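Local coordinates for protein metallo-beta-lactamase (Simiduia agarivorans, PDB 6MFI) that probably hydrolyses the amide bond of beta-lactam antibiotics, as a class B3 metallo-beta-lactamase with two zinc ions in its active site, at residues G74-D79 with G176-T181; A184-T189 with L231-L236; V209-L214 with D247-P252. All coordinates share one frame; numbering follows the deposited sequence. Where two conformers were deposited one is given.

Overall arrangement
All three contacts are mainly buried. Interactions 1 and 3 lie in the alpha-beta/beta-alpha sandwich itself, while interaction 2 joins a zinc-site loop to helix 228-242. Interaction 1 is apolar packing between the two sheets, without hydrogen bonds. Interaction 3 is backbone pairing inside one sheet, with a tyrosine and a proline at its end. Interaction 2 has no direct hydrogen bond and relies on a tyrosine face and a bridging water. Interactions 1 and 3 meet where D79 OD2 probably hydrogen-bonds Y210 OH. Interaction 3 pairs the two strands of a beta-alpha-beta unit, and interaction 2 uses its helix. Both border the zinc site.

Interaction 1 (G74-D79 with G176-T181); sequences GHVLID and GNLRLT
L180, L178 and V76 bury the most surface here, and all three are aliphatic. V76 points at the other strand and presents both methyls. CG2 carries most of the contact. It lies 3.9 Å from L180 CD1 and 4.0 Å from L178 CD1, so one methyl serves two leucines. A chi1 of -180° sets CG1 anti to the backbone N and turns both methyls to the leucines; V76 CG1 is 4.1 Å from L180 CD1. The valine slides past each leucine in the opposite direction. L178 reaches further along, and its CD1 rests 3.4 Å from the carbonyl O of G74. At the other end I78 CD1 meets L180 CD2 at 4.3 Å, a looser touch. No hydrogen bond crosses the contact. The axes of 74-78 and 178-181 come within 8.8 Å of each other at an angle of 25°, which suits packing of one sheet on another. This is the interface between the two sheets of the metallo-beta-lactamase sandwich. I69 of strand 67-71 touches I78, L178 and L180. W195 and W197 of strand 193-199 pack on I78 and L180, and L107 of strand 103-107 lies against V76 and I78.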
loop_
_atom_site.group_PDB
_atom_site.type_symbol
_atom_site.label_atom_id
_atom_site.label_comp_id
_atom_site.label_asym_id
_atom_site.label_seq_id
_atom_site.Cartn_x
_atom_site.Cartn_y
_atom_site.Cartn_z
ATOM N N GLY A 74 -17.519 5.989 -9.138
ATOM C CA GLY A 74 -16.881 4.784 -8.653
ATOM C C GLY A 74 -15.730 5.090 -7.707
ATOM O O GLY A 74 -15.304 6.232 -7.535
ATOM N N HIS A 75 -15.228 4.024 -7.090
ATOM C CA HIS A 75 -14.174 4.125 -6.096
ATOM C C HIS A 75 -12.913 3.422 -6.581
ATOM O O HIS A 75 -12.952 2.559 -7.463
ATOM C CB HIS A 75 -14.610 3.523 -4.752
ATOM C CG HIS A 75 -16.010 3.873 -4.357
ATOM N ND1 HIS A 75 -16.588 5.088 -4.657
ATOM C CD2 HIS A 75 -16.950 3.166 -3.685
ATOM C CE1 HIS A 75 -17.823 5.115 -4.187
ATOM N NE2 HIS A 75 -18.067 3.960 -3.593
ATOM N N VAL A 76 -11.788 3.810 -5.987
ATOM C CA VAL A 76 -10.502 3.158 -6.198
ATOM C C VAL A 76 -10.088 2.503 -4.889
ATOM O O VAL A 76 -10.213 3.104 -3.816
ATOM C CB VAL A 76 -9.428 4.155 -6.680
ATOM C CG1 VAL A 76 -8.102 3.445 -6.894
ATOM C CG2 VAL A 76 -9.880 4.846 -7.957
ATOM N N LEU A 77 -9.608 1.266 -4.977
ATOM C CA LEU A 77 -9.200 0.500 -3.804
ATOM C C LEU A 77 -7.766 0.037 -4.000
ATOM O O LEU A 77 -7.462 -0.647 -4.982
ATOM C CB LEU A 77 -10.129 -0.695 -3.576
ATOM C CG LEU A 77 -9.764 -1.633 -2.424
ATOM C CD1 LEU A 77 -9.849 -0.904 -1.095
ATOM C CD2 LEU A 77 -10.668 -2.853 -2.428
ATOM N N ILE A 78 -6.889 0.409 -3.072
ATOM C CA ILE A 78 -5.484 0.028 -3.117
ATOM C C ILE A 78 -5.257 -1.116 -2.140
ATOM O O ILE A 78 -5.673 -1.038 -0.976
ATOM C CB ILE A 78 -4.566 1.218 -2.793
ATOM C CG1 ILE A 78 -5.061 2.484 -3.494
ATOM C CG2 ILE A 78 -3.131 0.909 -3.199
ATOM C CD1 ILE A 78 -4.451 3.757 -2.950
ATOM N N ASP A 79 -4.610 -2.179 -2.621
ATOM C CA ASP A 79 -4.237 -3.351 -1.833
ATOM C C ASP A 79 -5.455 -4.159 -1.399
ATOM O O ASP A 79 -6.568 -3.633 -1.296
ATOM C CB ASP A 79 -3.404 -2.947 -0.613
ATOM C CG ASP A 79 -1.957 -2.661 -0.964
ATOM O OD1 ASP A 79 -1.544 -2.992 -2.095
ATOM O OD2 ASP A 79 -1.234 -2.108 -0.111
ATOM N N GLY A 176 -13.663 9.321 -12.759
ATOM C CA GLY A 176 -14.521 10.442 -12.434
ATOM C C GLY A 176 -13.731 11.636 -11.940
ATOM O O GLY A 176 -12.863 12.150 -12.652
ATOM N N ASN A 177 -14.021 12.089 -10.722
ATOM C CA ASN A 177 -13.270 13.183 -10.125
ATOM C C ASN A 177 -12.001 12.716 -9.427
ATOM O O ASN A 177 -11.221 13.559 -8.971
ATOM C CB ASN A 177 -14.143 13.950 -9.127
ATOM C CG ASN A 177 -14.512 13.115 -7.915
ATOM O OD1 ASN A 177 -14.798 11.923 -8.030
ATOM N ND2 ASN A 177 -14.505 13.739 -6.743
ATOM N N LEU A 178 -11.775 11.408 -9.334
ATOM C CA LEU A 178 -10.596 10.891 -8.657
ATOM C C LEU A 178 -9.384 10.915 -9.579
ATOM O O LEU A 178 -9.492 10.706 -10.791
ATOM C CB LEU A 178 -10.844 9.468 -8.157
ATOM C CG LEU A 178 -12.144 9.280 -7.379
ATOM C CD1 LEU A 178 -12.379 7.809 -7.064
ATOM C CD2 LEU A 178 -12.109 10.112 -6.109
ATOM N N ARG A 179 -8.218 11.164 -8.988
ATOM C CA ARG A 179 -6.978 11.270 -9.750
ATOM C C ARG A 179 -5.816 10.855 -8.861
ATOM O O ARG A 179 -5.541 11.514 -7.853
ATOM C CB ARG A 179 -6.784 12.695 -10.272
ATOM C CG ARG A 179 -5.403 12.980 -10.821
ATOM C CD ARG A 179 -5.482 13.873 -12.046
ATOM N NE ARG A 179 -4.168 14.359 -12.450
ATOM C CZ ARG A 179 -3.774 15.623 -12.336
ATOM N NH1 ARG A 179 -4.595 16.532 -11.827
ATOM N NH2 ARG A 179 -2.558 15.979 -12.729
ATOM N N LEU A 180 -5.144 9.769 -9.234
ATOM C CA LEU A 180 -3.994 9.252 -8.509
ATOM C C LEU A 180 -2.794 9.170 -9.441
ATOM O O LEU A 180 -2.935 8.894 -10.635
ATOM C CB LEU A 180 -4.276 7.863 -7.922
ATOM C CG LEU A 180 -5.572 7.643 -7.142
ATOM C CD1 LEU A 180 -6.676 7.114 -8.045
ATOM C CD2 LEU A 180 -5.323 6.690 -5.986
ATOM N N THR A 181 -1.609 9.414 -8.888
ATOM C CA THR A 181 -0.355 9.295 -9.619
ATOM C C THR A 181 0.536 8.286 -8.910
ATOM O O THR A 181 0.693 8.344 -7.687
ATOM C CB THR A 181 0.357 10.648 -9.732
ATOM O OG1 THR A 181 -0.520 11.602 -10.344
ATOM C CG2 THR A 181 1.622 10.518 -10.569
#

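Interaction 2 (A184-T189 with L231-L236); sequences ATPGHT and LQAYRL. With ZN (zinc ion), chain C.
G187 lies over one face of the Y234 ring. Its CA sits 3.4 Å from the ring centroid and only 9° off the normal, a CH-pi contact. G187 has no side chain, so its backbone can come this close to the ring. The carbonyl O of P186 approaches the same ring obliquely, 3.3 Å from Y234 CD2. CG of P186 lies against the helix, 4.1 Å from A233 CB. Water 1 bridges the two segments, donating to P186 O at 2.8 Å and to Y234 O at 3.0 Å. Y234 holds CG anti to its own N (chi1 -156°), which lays the ring out beside the loop. G187 N bonds to T189 O, so the loop is also braced from within. Next comes H188, whose NE2 binds a zinc ion at 2.0 Å. H110 and H112 bind the same metal, as does water 2. On its far side the imidazole is fixed by a hydrogen bond from ND1 to S215 O. G187 O is bonded to Y230 OH of helix 228-242. The loop links strands 178-184 and 193-199. Helix 228-242 packs on it, and I282 of helix 274-291 touches Y234.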
loop_
_atom_site.group_PDB
_atom_site.type_symbol
_atom_site.label_atom_id
_atom_site.label_comp_id
_atom_site.label_asym_id
_atom_site.label_seq_id
_atom_site.Cartn_x
_atom_site.Cartn_y
_atom_site.Cartn_z
ATOM N N ALA A 184 7.189 4.600 -9.231
ATOM C CA ALA A 184 7.899 3.332 -9.105
ATOM C C ALA A 184 8.947 3.449 -8.007
ATOM O O ALA A 184 9.963 4.131 -8.178
ATOM C CB ALA A 184 8.538 2.949 -10.436
ATOM N N THR A 185 8.700 2.794 -6.874
ATOM C CA THR A 185 9.618 2.780 -5.738
ATOM C C THR A 185 9.993 1.336 -5.424
ATOM O O THR A 185 9.517 0.759 -4.436
ATOM C CB THR A 185 9.004 3.458 -4.515
ATOM O OG1 THR A 185 7.788 2.789 -4.154
ATOM C CG2 THR A 185 8.703 4.920 -4.811
ATOM N N PRO A 186 10.841 0.722 -6.239
ATOM C CA PRO A 186 11.226 -0.672 -6.015
ATOM C C PRO A 186 12.252 -0.775 -4.890
ATOM O O PRO A 186 12.619 0.209 -4.253
ATOM C CB PRO A 186 11.817 -1.088 -7.361
ATOM C CG PRO A 186 12.408 0.168 -7.892
ATOM C CD PRO A 186 11.513 1.292 -7.421
ATOM N N GLY A 187 12.719 -1.999 -4.662
ATOM C CA GLY A 187 13.637 -2.271 -3.576
ATOM C C GLY A 187 13.119 -3.371 -2.673
ATOM O O GLY A 187 13.749 -4.423 -2.534
ATOM N N HIS A 188 11.962 -3.133 -2.053
ATOM C CA HIS A 188 11.284 -4.207 -1.336
ATOM C C HIS A 188 10.803 -5.281 -2.302
ATOM O O HIS A 188 10.924 -6.480 -2.021
ATOM C CB HIS A 188 10.116 -3.638 -0.530
ATOM C CG HIS A 188 9.430 -4.647 0.333
ATOM N ND1 HIS A 188 9.928 -5.045 1.555
ATOM C CD2 HIS A 188 8.282 -5.341 0.152
ATOM C CE1 HIS A 188 9.117 -5.939 2.089
ATOM N NE2 HIS A 188 8.110 -6.136 1.259
ATOM N N THR A 189 10.251 -4.871 -3.436
ATOM C CA THR A 189 9.896 -5.741 -4.545
ATOM C C THR A 189 10.309 -5.043 -5.830
ATOM O O THR A 189 10.495 -3.821 -5.844
ATOM C CB THR A 189 8.391 -6.049 -4.589
ATOM O OG1 THR A 189 7.670 -4.856 -4.919
ATOM C CG2 THR A 189 7.898 -6.593 -3.255
ATOM N N LEU A 231 19.749 -1.688 -6.754
ATOM C CA LEU A 231 19.910 -0.705 -5.689
ATOM C C LEU A 231 19.891 0.732 -6.191
ATOM O O LEU A 231 19.426 1.622 -5.470
ATOM C CB LEU A 231 21.215 -0.956 -4.922
ATOM C CG LEU A 231 21.302 -2.126 -3.933
ATOM C CD1 LEU A 231 21.071 -3.487 -4.580
ATOM C CD2 LEU A 231 22.650 -2.102 -3.231
ATOM N N GLN A 232 20.394 0.982 -7.402
ATOM C CA GLN A 232 20.335 2.331 -7.957
ATOM C C GLN A 232 18.894 2.751 -8.215
ATOM O O GLN A 232 18.530 3.912 -7.990
ATOM C CB GLN A 232 21.161 2.407 -9.240
ATOM C CG GLN A 232 22.641 2.125 -9.034
ATOM C CD GLN A 232 23.424 2.132 -10.332
ATOM O OE1 GLN A 232 24.641 1.948 -10.336
ATOM N NE2 GLN A 232 22.728 2.345 -11.442
ATOM N N ALA A 233 18.059 1.822 -8.686
ATOM C CA ALA A 233 16.636 2.107 -8.816
ATOM C C ALA A 233 15.976 2.204 -7.447
ATOM O O ALA A 233 15.024 2.972 -7.268
ATOM C CB ALA A 233 15.960 1.033 -9.667
ATOM N N TYR A 234 16.468 1.426 -6.480
ATOM C CA TYR A 234 16.061 1.589 -5.088
ATOM C C TYR A 234 16.338 3.010 -4.609
ATOM O O TYR A 234 15.484 3.645 -3.979
ATOM C CB TYR A 234 16.803 0.567 -4.222
ATOM C CG TYR A 234 16.151 0.199 -2.906
ATOM C CD1 TYR A 234 16.554 -0.937 -2.215
ATOM C CD2 TYR A 234 15.145 0.980 -2.352
ATOM C CE1 TYR A 234 15.974 -1.287 -1.012
ATOM C CE2 TYR A 234 14.558 0.638 -1.147
ATOM C CZ TYR A 234 14.978 -0.497 -0.483
ATOM O OH TYR A 234 14.400 -0.845 0.716
ATOM N N ARG A 235 17.535 3.527 -4.906
ATOM C CA ARG A 235 17.876 4.893 -4.521
ATOM C C ARG A 235 17.021 5.908 -5.269
ATOM O O ARG A 235 16.621 6.930 -4.699
ATOM C CB ARG A 235 19.358 5.164 -4.787
ATOM C CG ARG A 235 20.326 4.244 -4.063
ATOM C CD ARG A 235 20.441 4.577 -2.586
ATOM N NE ARG A 235 21.810 4.408 -2.107
ATOM C CZ ARG A 235 22.366 3.235 -1.824
ATOM N NH1 ARG A 235 21.672 2.114 -1.971
ATOM N NH2 ARG A 235 23.619 3.182 -1.394
ATOM N N LEU A 236 16.738 5.645 -6.547
ATOM C CA LEU A 236 16.015 6.614 -7.366
ATOM C C LEU A 236 14.591 6.816 -6.865
ATOM O O LEU A 236 14.083 7.944 -6.861
ATOM C CB LEU A 236 16.016 6.162 -8.826
ATOM C CG LEU A 236 16.030 7.265 -9.886
ATOM C CD1 LEU A 236 17.257 8.144 -9.722
ATOM C CD2 LEU A 236 15.979 6.665 -11.282
HETATM ZN ZN ZN C . 6.346 -7.147 1.249
HETATM O O HOH W 1 12.598 3.033 -4.338
HETATM O O HOH W 2 5.505 -7.781 2.927
#

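Interaction 3 (V209-L214 with D247-P252); sequences VYADSL and DLLLTP
V209 and Y210 pair in parallel with L249 and L250. V209 uses both of its backbone groups: its N donates to L248 O at 2.9 Å, and its O accepts from L250 N at 2.9 Å. The pairing then fades, and A211 N reaches L250 O only weakly. Y210 CA also makes a CA-H...O contact with L250 O. The two strands and helix 228-242 form a beta-alpha-beta unit, in which strand 248-250 is an edge strand of its sheet. Where the strands end, both segments turn into loops of the zinc site. D212 OD2 accepts from L214 N in an Asx turn, and D212 OD1 takes a hydrogen bond from ND1 of the zinc ligand H110, a second-shell link that probably orients it. Y210 and P252 carry most of the side-chain contact. L250 CB lies at the edge of the Y210 ring, in plane, 3.7 Å from Y210 CD1. CG is anti to the backbone N (chi1 -170°), which sends the ring along segment 247-252 to P252. There Y210 CZ packs 3.8 Å from P252 CG, and the hydroxyl is hydrogen-bonded to D79. The proline also brings its CD to 3.1 Å from A211 O. On the sheet face that carries V209 and L249, L249 CD1 reaches A211 CB at 3.8 Å, just past the end of the strand. L249 there packs on C275 and Y278 of helix 274-291.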
loop_
_atom_site.group_PDB
_atom_site.type_symbol
_atom_site.label_atom_id
_atom_site.label_comp_id
_atom_site.label_asym_id
_atom_site.label_seq_id
_atom_site.Cartn_x
_atom_site.Cartn_y
_atom_site.Cartn_z
ATOM N N VAL A 209 -0.128 10.347 0.565
ATOM C CA VAL A 209 0.814 9.484 -0.137
ATOM C C VAL A 209 0.774 8.108 0.510
ATOM O O VAL A 209 0.970 7.983 1.726
ATOM C CB VAL A 209 2.244 10.047 -0.121
ATOM C CG1 VAL A 209 3.229 9.002 -0.622
ATOM C CG2 VAL A 209 2.327 11.311 -0.965
ATOM N N TYR A 210 0.516 7.081 -0.298
ATOM C CA TYR A 210 0.515 5.692 0.158
ATOM C C TYR A 210 1.872 5.091 -0.198
ATOM O O TYR A 210 2.039 4.398 -1.201
ATOM C CB TYR A 210 -0.643 4.926 -0.475
ATOM C CG TYR A 210 -0.889 3.553 0.109
ATOM C CD1 TYR A 210 -1.065 3.375 1.475
ATOM C CD2 TYR A 210 -0.964 2.436 -0.712
ATOM C CE1 TYR A 210 -1.297 2.118 2.007
ATOM C CE2 TYR A 210 -1.196 1.178 -0.190
ATOM C CZ TYR A 210 -1.363 1.024 1.168
ATOM O OH TYR A 210 -1.596 -0.229 1.684
ATOM N N ALA A 211 2.860 5.376 0.648
ATOM C CA ALA A 211 4.230 4.956 0.392
ATOM C C ALA A 211 4.402 3.468 0.669
ATOM O O ALA A 211 3.918 2.948 1.677
ATOM C CB ALA A 211 5.206 5.762 1.251
ATOM N N ASP A 212 5.108 2.789 -0.235
ATOM C CA ASP A 212 5.328 1.357 -0.115
ATOM C C ASP A 212 6.180 1.046 1.117
ATOM O O ASP A 212 6.797 1.926 1.723
ATOM C CB ASP A 212 5.994 0.818 -1.382
ATOM C CG ASP A 212 6.073 -0.697 -1.404
ATOM O OD1 ASP A 212 5.013 -1.345 -1.528
ATOM O OD2 ASP A 212 7.193 -1.238 -1.292
ATOM N N SER A 213 6.197 -0.238 1.489
ATOM C CA SER A 213 6.969 -0.677 2.648
ATOM C C SER A 213 8.434 -0.278 2.519
ATOM O O SER A 213 9.036 0.226 3.474
ATOM C CB SER A 213 6.829 -2.189 2.826
ATOM O OG SER A 213 5.467 -2.555 2.960
ATOM N N LEU A 214 9.025 -0.500 1.346
ATOM C CA LEU A 214 10.383 -0.076 1.021
ATOM C C LEU A 214 11.435 -0.693 1.937
ATOM O O LEU A 214 12.607 -0.305 1.870
ATOM C CB LEU A 214 10.505 1.453 1.049
ATOM C CG LEU A 214 9.678 2.213 0.009
ATOM C CD1 LEU A 214 10.052 3.676 0.005
ATOM C CD2 LEU A 214 9.870 1.620 -1.370
ATOM N N ASP A 247 1.479 15.637 2.547
ATOM C CA ASP A 247 1.008 16.136 3.832
ATOM C C ASP A 247 0.596 15.027 4.788
ATOM O O ASP A 247 0.769 15.176 6.000
ATOM C CB ASP A 247 -0.176 17.089 3.633
ATOM C CG ASP A 247 0.135 18.215 2.668
ATOM O OD1 ASP A 247 1.211 18.836 2.799
ATOM O OD2 ASP A 247 -0.699 18.480 1.777
ATOM N N LEU A 248 0.061 13.922 4.270
ATOM C CA LEU A 248 -0.390 12.800 5.082
ATOM C C LEU A 248 0.219 11.523 4.524
ATOM O O LEU A 248 0.200 11.306 3.308
ATOM C CB LEU A 248 -1.922 12.713 5.095
ATOM C CG LEU A 248 -2.609 11.928 6.216
ATOM C CD1 LEU A 248 -4.008 12.469 6.448
ATOM C CD2 LEU A 248 -2.666 10.438 5.901
ATOM N N LEU A 249 0.753 10.684 5.407
ATOM C CA LEU A 249 1.452 9.467 5.014
ATOM C C LEU A 249 0.670 8.235 5.450
ATOM O O LEU A 249 0.163 8.172 6.574
ATOM C CB LEU A 249 2.861 9.425 5.616
ATOM C CG LEU A 249 3.742 8.248 5.190
ATOM C CD1 LEU A 249 4.139 8.375 3.729
ATOM C CD2 LEU A 249 4.973 8.152 6.076
ATOM N N LEU A 250 0.578 7.258 4.549
ATOM C CA LEU A 250 -0.062 5.979 4.820
ATOM C C LEU A 250 0.837 4.857 4.323
ATOM O O LEU A 250 1.535 5.001 3.315
ATOM C CB LEU A 250 -1.441 5.884 4.151
ATOM C CG LEU A 250 -2.548 6.751 4.753
ATOM C CD1 LEU A 250 -3.806 6.679 3.902
ATOM C CD2 LEU A 250 -2.839 6.330 6.185
ATOM N N THR A 251 0.816 3.735 5.037
ATOM C CA THR A 251 1.702 2.622 4.736
ATOM C C THR A 251 0.929 1.312 4.715
ATOM O O THR A 251 -0.022 1.134 5.482
ATOM C CB THR A 251 2.837 2.526 5.766
ATOM O OG1 THR A 251 2.290 2.542 7.090
ATOM C CG2 THR A 251 3.800 3.693 5.604
ATOM N N PRO A 252 1.317 0.376 3.837
ATOM C CA PRO A 252 0.631 -0.929 3.809
ATOM C C PRO A 252 0.696 -1.664 5.134
ATOM O O PRO A 252 -0.257 -2.362 5.503
ATOM C CB PRO A 252 1.369 -1.683 2.695
ATOM C CG PRO A 252 1.949 -0.615 1.837
ATOM C CD PRO A 252 2.323 0.494 2.769
#